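Local coordinates for protein vacuolar aminopeptidase 1 (Saccharomyces cerevisiae, PDB 5JGF) that removes amino acids, preferably neutral or hydrophobic ones, from the N-termini of peptides as a dodecameric zinc-dependent vacuolar enzyme of the M18 family, at residues Phe32-Glu46 against Lys60-Ile74. Sequence-based numbering, arbitrary orientation.
Sequences FAELLDKHNFKYLSE and KFYTIRNGTNLSAFI
At the edge of this M18 peptidase's large mixed sheet, Lys42 and Tyr43 pair in parallel with Phe61 and Tyr62 of hairpin 60-74, while helix 32-38 lies along it, nearly antiparallel to strand 60-65. Lys42 N to Lys60 O (2.8 Å), Tyr62 N to Lys42 O and Leu44 N to Tyr62 O join the backbones. Tyr62 is wedged between helix and edge strand: Leu36 CD1 sits over one ring face, 4.0 Å from the centroid, and Tyr43's edge meets the opposite face in an offset edge-to-face pair, planes at 63°. CG between backbone N and carbonyl carbon (chi1 76°) turns the ring toward the helix, where its OH donates to Asp37 OD1 (2.6 Å), syn but 35° out of the carboxylate plane. Leu36 CD2 and Lys60 CB sandwich the Phe41 ring. Thr63 OG1 donates to Leu44 O (2.6 Å). Arg65 grips Glu46 side-on, NE to OE1 (3.0 Å) and NH2 to OE2 (2.7 Å), NE also reaching OE2; Arg65 NH1 bonds Arg305 O and Gly310 O. A methionine at Arg65 would probably leave buried Glu46 without countercharge and both carbonyls without their donor. This nearly coplanar salt bridge fixes the carboxylate's rotation and probably favours its ionised form.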
loop_
_atom_site.group_PDB
_atom_site.type_symbol
_atom_site.label_atom_id
_atom_site.label_comp_id
_atom_site.label_asym_id
_atom_site.label_seq_id
_atom_site.Cartn_x
_atom_site.Cartn_y
_atom_site.Cartn_z
ATOM N N PHE D 32 -41.637 24.085 30.869
ATOM C CA PHE D 32 -41.183 25.338 31.459
ATOM C C PHE D 32 -42.243 26.431 31.395
ATOM O O PHE D 32 -42.328 27.270 32.298
ATOM C CB PHE D 32 -39.896 25.819 30.782
ATOM C CG PHE D 32 -38.686 24.989 31.122
ATOM C CD1 PHE D 32 -38.383 24.690 32.445
ATOM C CD2 PHE D 32 -37.850 24.509 30.118
ATOM C CE1 PHE D 32 -37.262 23.919 32.770
ATOM C CE2 PHE D 32 -36.726 23.739 30.430
ATOM C CZ PHE D 32 -36.434 23.442 31.758
ATOM N N ALA D 33 -43.039 26.431 30.330
ATOM C CA ALA D 33 -44.103 27.418 30.188
ATOM C C ALA D 33 -45.111 27.212 31.303
ATOM O O ALA D 33 -45.596 28.170 31.908
ATOM C CB ALA D 33 -44.789 27.261 28.834
ATOM N N GLU D 34 -45.421 25.951 31.570
ATOM C CA GLU D 34 -46.373 25.597 32.612
ATOM C C GLU D 34 -45.846 25.994 33.982
ATOM O O GLU D 34 -46.598 26.489 34.829
ATOM C CB GLU D 34 -46.637 24.099 32.565
ATOM C CG GLU D 34 -47.770 23.639 33.450
ATOM C CD GLU D 34 -48.115 22.175 33.201
ATOM O OE1 GLU D 34 -48.635 21.490 34.102
ATOM O OE2 GLU D 34 -47.855 21.686 32.088
ATOM N N LEU D 35 -44.550 25.778 34.192
ATOM C CA LEU D 35 -43.900 26.122 35.453
ATOM C C LEU D 35 -43.905 27.635 35.644
ATOM O O LEU D 35 -44.142 28.136 36.749
ATOM C CB LEU D 35 -42.455 25.612 35.448
ATOM C CG LEU D 35 -41.635 25.870 36.714
ATOM C CD1 LEU D 35 -42.259 25.110 37.879
ATOM C CD2 LEU D 35 -40.189 25.428 36.496
ATOM N N LEU D 36 -43.629 28.358 34.564
ATOM C CA LEU D 36 -43.616 29.816 34.606
ATOM C C LEU D 36 -45.018 30.355 34.890
ATOM O O LEU D 36 -45.173 31.314 35.651
ATOM C CB LEU D 36 -43.088 30.377 33.281
ATOM C CG LEU D 36 -41.589 30.150 33.058
ATOM C CD1 LEU D 36 -41.254 30.316 31.583
ATOM C CD2 LEU D 36 -40.789 31.123 33.914
ATOM N N ASP D 37 -46.033 29.745 34.278
ATOM C CA ASP D 37 -47.415 30.169 34.505
ATOM C C ASP D 37 -47.721 30.046 35.993
ATOM O O ASP D 37 -48.249 30.966 36.614
ATOM C CB ASP D 37 -48.410 29.285 33.746
ATOM C CG ASP D 37 -48.395 29.517 32.250
ATOM O OD1 ASP D 37 -47.971 30.604 31.805
ATOM O OD2 ASP D 37 -48.836 28.607 31.517
ATOM N N LYS D 38 -47.387 28.889 36.552
ATOM C CA LYS D 38 -47.622 28.618 37.961
ATOM C C LYS D 38 -46.928 29.626 38.869
ATOM O O LYS D 38 -47.411 29.924 39.960
ATOM C CB LYS D 38 -47.154 27.200 38.305
ATOM C CG LYS D 38 -47.062 26.933 39.796
ATOM C CD LYS D 38 -46.777 25.476 40.102
ATOM C CE LYS D 38 -46.602 25.277 41.601
ATOM N NZ LYS D 38 -46.921 23.888 42.022
ATOM N N HIS D 39 -45.793 30.150 38.421
ATOM C CA HIS D 39 -45.055 31.113 39.223
ATOM C C HIS D 39 -45.320 32.558 38.825
ATOM O O HIS D 39 -44.495 33.450 39.029
ATOM C CB HIS D 39 -43.567 30.770 39.189
ATOM C CG HIS D 39 -43.227 29.563 40.005
ATOM N ND1 HIS D 39 -42.957 29.632 41.355
ATOM C CD2 HIS D 39 -43.202 28.248 39.684
ATOM C CE1 HIS D 39 -42.779 28.413 41.830
ATOM N NE2 HIS D 39 -42.924 27.554 40.837
ATOM N N ASN D 40 -46.495 32.765 38.246
ATOM C CA ASN D 40 -46.963 34.082 37.853
ATOM C C ASN D 40 -46.186 34.868 36.805
ATOM O O ASN D 40 -46.101 36.094 36.884
ATOM C CB ASN D 40 -47.148 34.930 39.113
ATOM C CG ASN D 40 -48.039 34.247 40.135
ATOM O OD1 ASN D 40 -47.589 33.865 41.217
ATOM N ND2 ASN D 40 -49.310 34.075 39.789
ATOM N N PHE D 41 -45.610 34.170 35.832
ATOM C CA PHE D 41 -44.918 34.844 34.738
ATOM C C PHE D 41 -46.002 34.958 33.672
ATOM O O PHE D 41 -46.698 33.985 33.385
ATOM C CB PHE D 41 -43.750 34.006 34.197
ATOM C CG PHE D 41 -42.477 34.146 34.987
ATOM C CD1 PHE D 41 -42.366 33.611 36.264
ATOM C CD2 PHE D 41 -41.375 34.801 34.436
ATOM C CE1 PHE D 41 -41.175 33.724 36.985
ATOM C CE2 PHE D 41 -40.179 34.920 35.147
ATOM C CZ PHE D 41 -40.081 34.379 36.425
ATOM N N LYS D 42 -46.159 36.141 33.097
ATOM C CA LYS D 42 -47.185 36.363 32.087
ATOM C C LYS D 42 -46.697 36.047 30.679
ATOM O O LYS D 42 -45.670 36.560 30.242
ATOM C CB LYS D 42 -47.656 37.816 32.161
ATOM C CG LYS D 42 -48.654 38.236 31.094
ATOM C CD LYS D 42 -48.928 39.730 31.216
ATOM C CE LYS D 42 -49.842 40.243 30.118
ATOM N NZ LYS D 42 -49.964 41.728 30.185
ATOM N N TYR D 43 -47.439 35.206 29.969
ATOM C CA TYR D 43 -47.068 34.851 28.604
ATOM C C TYR D 43 -47.390 35.967 27.624
ATOM O O TYR D 43 -48.484 36.531 27.648
ATOM C CB TYR D 43 -47.784 33.575 28.153
ATOM C CG TYR D 43 -47.600 33.292 26.677
ATOM C CD1 TYR D 43 -48.568 33.670 25.745
ATOM C CD2 TYR D 43 -46.432 32.692 26.206
ATOM C CE1 TYR D 43 -48.376 33.457 24.376
ATOM C CE2 TYR D 43 -46.229 32.476 24.845
ATOM C CZ TYR D 43 -47.204 32.859 23.937
ATOM O OH TYR D 43 -47.005 32.643 22.593
ATOM N N LEU D 44 -46.426 36.274 26.762
ATOM C CA LEU D 44 -46.584 37.307 25.747
ATOM C C LEU D 44 -46.346 36.691 24.371
ATOM O O LEU D 44 -45.342 36.015 24.154
ATOM C CB LEU D 44 -45.575 38.432 25.965
ATOM C CG LEU D 44 -45.595 39.183 27.299
ATOM C CD1 LEU D 44 -44.501 40.240 27.287
ATOM C CD2 LEU D 44 -46.961 39.828 27.515
ATOM N N SER D 45 -47.267 36.924 23.446
ATOM C CA SER D 45 -47.131 36.391 22.096
ATOM C C SER D 45 -46.221 37.272 21.252
ATOM O O SER D 45 -46.334 38.496 21.279
ATOM C CB SER D 45 -48.498 36.299 21.419
ATOM O OG SER D 45 -48.355 35.915 20.065
ATOM N N GLU D 46 -45.318 36.646 20.504
ATOM C CA GLU D 46 -44.404 37.381 19.638
ATOM C C GLU D 46 -45.146 38.105 18.522
ATOM O O GLU D 46 -44.664 39.105 17.995
ATOM C CB GLU D 46 -43.411 36.431 18.971
ATOM C CG GLU D 46 -42.147 36.157 19.725
ATOM C CD GLU D 46 -41.060 35.668 18.786
ATOM O OE1 GLU D 46 -41.305 34.688 18.050
ATOM O OE2 GLU D 46 -39.971 36.272 18.778
ATOM N N LYS D 60 -42.963 40.085 35.433
ATOM C CA LYS D 60 -42.431 38.778 35.065
ATOM C C LYS D 60 -43.160 38.269 33.827
ATOM O O LYS D 60 -44.386 38.124 33.834
ATOM C CB LYS D 60 -42.617 37.802 36.228
ATOM C CG LYS D 60 -41.907 38.246 37.496
ATOM C CD LYS D 60 -42.275 37.377 38.685
ATOM C CE LYS D 60 -41.644 37.910 39.966
ATOM N NZ LYS D 60 -42.142 37.174 41.162
ATOM N N PHE D 61 -42.406 38.003 32.763
ATOM C CA PHE D 61 -43.002 37.527 31.521
ATOM C C PHE D 61 -42.165 36.450 30.841
ATOM O O PHE D 61 -41.070 36.103 31.283
ATOM C CB PHE D 61 -43.155 38.675 30.516
ATOM C CG PHE D 61 -43.629 39.973 31.116
ATOM C CD1 PHE D 61 -42.742 40.817 31.776
ATOM C CD2 PHE D 61 -44.960 40.356 31.005
ATOM C CE1 PHE D 61 -43.174 42.025 32.318
ATOM C CE2 PHE D 61 -45.401 41.566 31.545
ATOM C CZ PHE D 61 -44.506 42.399 32.200
ATOM N N TYR D 62 -42.709 35.924 29.752
ATOM C CA TYR D 62 -42.005 34.947 28.938
ATOM C C TYR D 62 -42.717 34.856 27.602
ATOM O O TYR D 62 -43.905 35.166 27.500
ATOM C CB TYR D 62 -41.938 33.567 29.614
ATOM C CG TYR D 62 -43.208 32.741 29.586
ATOM C CD1 TYR D 62 -44.209 32.921 30.543
ATOM C CD2 TYR D 62 -43.393 31.750 28.621
ATOM C CE1 TYR D 62 -45.355 32.131 30.542
ATOM C CE2 TYR D 62 -44.536 30.956 28.610
ATOM C CZ TYR D 62 -45.512 31.150 29.573
ATOM O OH TYR D 62 -46.633 30.359 29.569
ATOM N N THR D 63 -41.978 34.469 26.569
ATOM C CA THR D 63 -42.555 34.321 25.247
ATOM C C THR D 63 -41.966 33.060 24.634
ATOM O O THR D 63 -40.962 32.532 25.123
ATOM C CB THR D 63 -42.250 35.541 24.346
ATOM O OG1 THR D 63 -42.985 35.423 23.122
ATOM C CG2 THR D 63 -40.755 35.631 24.033
ATOM N N ILE D 64 -42.594 32.574 23.573
ATOM C CA ILE D 64 -42.133 31.362 22.920
ATOM C C ILE D 64 -42.144 31.546 21.416
ATOM O O ILE D 64 -43.036 32.191 20.865
ATOM C CB ILE D 64 -43.040 30.166 23.282
ATOM C CG1 ILE D 64 -43.034 29.958 24.798
ATOM C CG2 ILE D 64 -42.560 28.900 22.569
ATOM C CD1 ILE D 64 -44.018 28.911 25.275
ATOM N N ARG D 65 -41.139 30.988 20.753
ATOM C CA ARG D 65 -41.053 31.062 19.307
ATOM C C ARG D 65 -40.966 29.641 18.763
ATOM O O ARG D 65 -40.189 28.830 19.267
ATOM C CB ARG D 65 -39.810 31.848 18.876
ATOM C CG ARG D 65 -39.605 31.865 17.362
ATOM C CD ARG D 65 -38.351 32.626 16.973
ATOM N NE ARG D 65 -38.434 34.039 17.329
ATOM C CZ ARG D 65 -37.456 34.918 17.136
ATOM N NH1 ARG D 65 -36.308 34.532 16.588
ATOM N NH2 ARG D 65 -37.626 36.186 17.489
ATOM N N ASN D 66 -41.787 29.337 17.759
ATOM C CA ASN D 66 -41.774 28.022 17.116
ATOM C C ASN D 66 -42.126 26.873 18.059
ATOM O O ASN D 66 -42.082 25.706 17.665
ATOM C CB ASN D 66 -40.384 27.774 16.509
ATOM C CG ASN D 66 -40.393 26.699 15.438
ATOM O OD1 ASN D 66 -41.035 26.853 14.403
ATOM N ND2 ASN D 66 -39.674 25.602 15.684
ATOM N N GLY D 67 -42.474 27.204 19.300
ATOM C CA GLY D 67 -42.804 26.182 20.279
ATOM C C GLY D 67 -41.575 25.447 20.801
ATOM O O GLY D 67 -41.701 24.468 21.532
ATOM N N THR D 68 -40.387 25.931 20.442
ATOM C CA THR D 68 -39.135 25.288 20.851
ATOM C C THR D 68 -38.048 26.266 21.305
ATOM O O THR D 68 -36.929 25.853 21.610
ATOM C CB THR D 68 -38.543 24.467 19.684
ATOM O OG1 THR D 68 -38.258 25.348 18.587
ATOM C CG2 THR D 68 -39.520 23.403 19.218
ATOM N N ASN D 69 -38.383 27.552 21.346
ATOM C CA ASN D 69 -37.448 28.620 21.710
ATOM C C ASN D 69 -38.207 29.477 22.731
ATOM O O ASN D 69 -39.200 30.118 22.389
ATOM C CB ASN D 69 -37.134 29.401 20.425
ATOM C CG ASN D 69 -36.099 30.509 20.599
ATOM O OD1 ASN D 69 -35.953 31.344 19.704
ATOM N ND2 ASN D 69 -35.377 30.521 21.714
ATOM N N LEU D 70 -37.749 29.473 23.979
ATOM C CA LEU D 70 -38.429 30.215 25.038
ATOM C C LEU D 70 -37.533 31.199 25.773
ATOM O O LEU D 70 -36.355 30.935 26.003
ATOM C CB LEU D 70 -39.038 29.224 26.040
ATOM C CG LEU D 70 -39.792 29.746 27.274
ATOM C CD1 LEU D 70 -40.789 28.701 27.731
ATOM C CD2 LEU D 70 -38.816 30.077 28.393
ATOM N N SER D 71 -38.103 32.346 26.129
ATOM C CA SER D 71 -37.369 33.360 26.871
ATOM C C SER D 71 -38.227 33.840 28.031
ATOM O O SER D 71 -39.331 34.347 27.829
ATOM C CB SER D 71 -37.017 34.549 25.978
ATOM O OG SER D 71 -36.281 35.518 26.710
ATOM N N ALA D 72 -37.723 33.648 29.244
ATOM C CA ALA D 72 -38.427 34.076 30.446
ATOM C C ALA D 72 -37.622 35.237 30.995
ATOM O O ALA D 72 -36.390 35.181 31.027
ATOM C CB ALA D 72 -38.477 32.946 31.462
ATOM N N PHE D 73 -38.300 36.299 31.416
ATOM C CA PHE D 73 -37.580 37.440 31.945
ATOM C C PHE D 73 -38.304 38.191 33.052
ATOM O O PHE D 73 -39.529 38.126 33.180
ATOM C CB PHE D 73 -37.200 38.398 30.807
ATOM C CG PHE D 73 -38.366 38.875 29.976
ATOM C CD1 PHE D 73 -38.886 40.155 30.153
ATOM C CD2 PHE D 73 -38.915 38.063 28.986
ATOM C CE1 PHE D 73 -39.931 40.624 29.348
ATOM C CE2 PHE D 73 -39.958 38.521 28.178
ATOM C CZ PHE D 73 -40.466 39.806 28.359
ATOM N N ILE D 74 -37.510 38.881 33.860
ATOM C CA ILE D 74 -38.002 39.670 34.979
ATOM C C ILE D 74 -37.464 41.079 34.771
ATOM O O ILE D 74 -36.250 41.284 34.713
ATOM C CB ILE D 74 -37.472 39.122 36.315
ATOM C CG1 ILE D 74 -37.768 37.623 36.415
ATOM C CG2 ILE D 74 -38.118 39.872 37.481
ATOM C CD1 ILE D 74 -37.122 36.950 37.613
HETATM O O HOH W 1 -42.345 34.448 40.786
HETATM O O HOH W 2 -45.150 33.775 20.718
#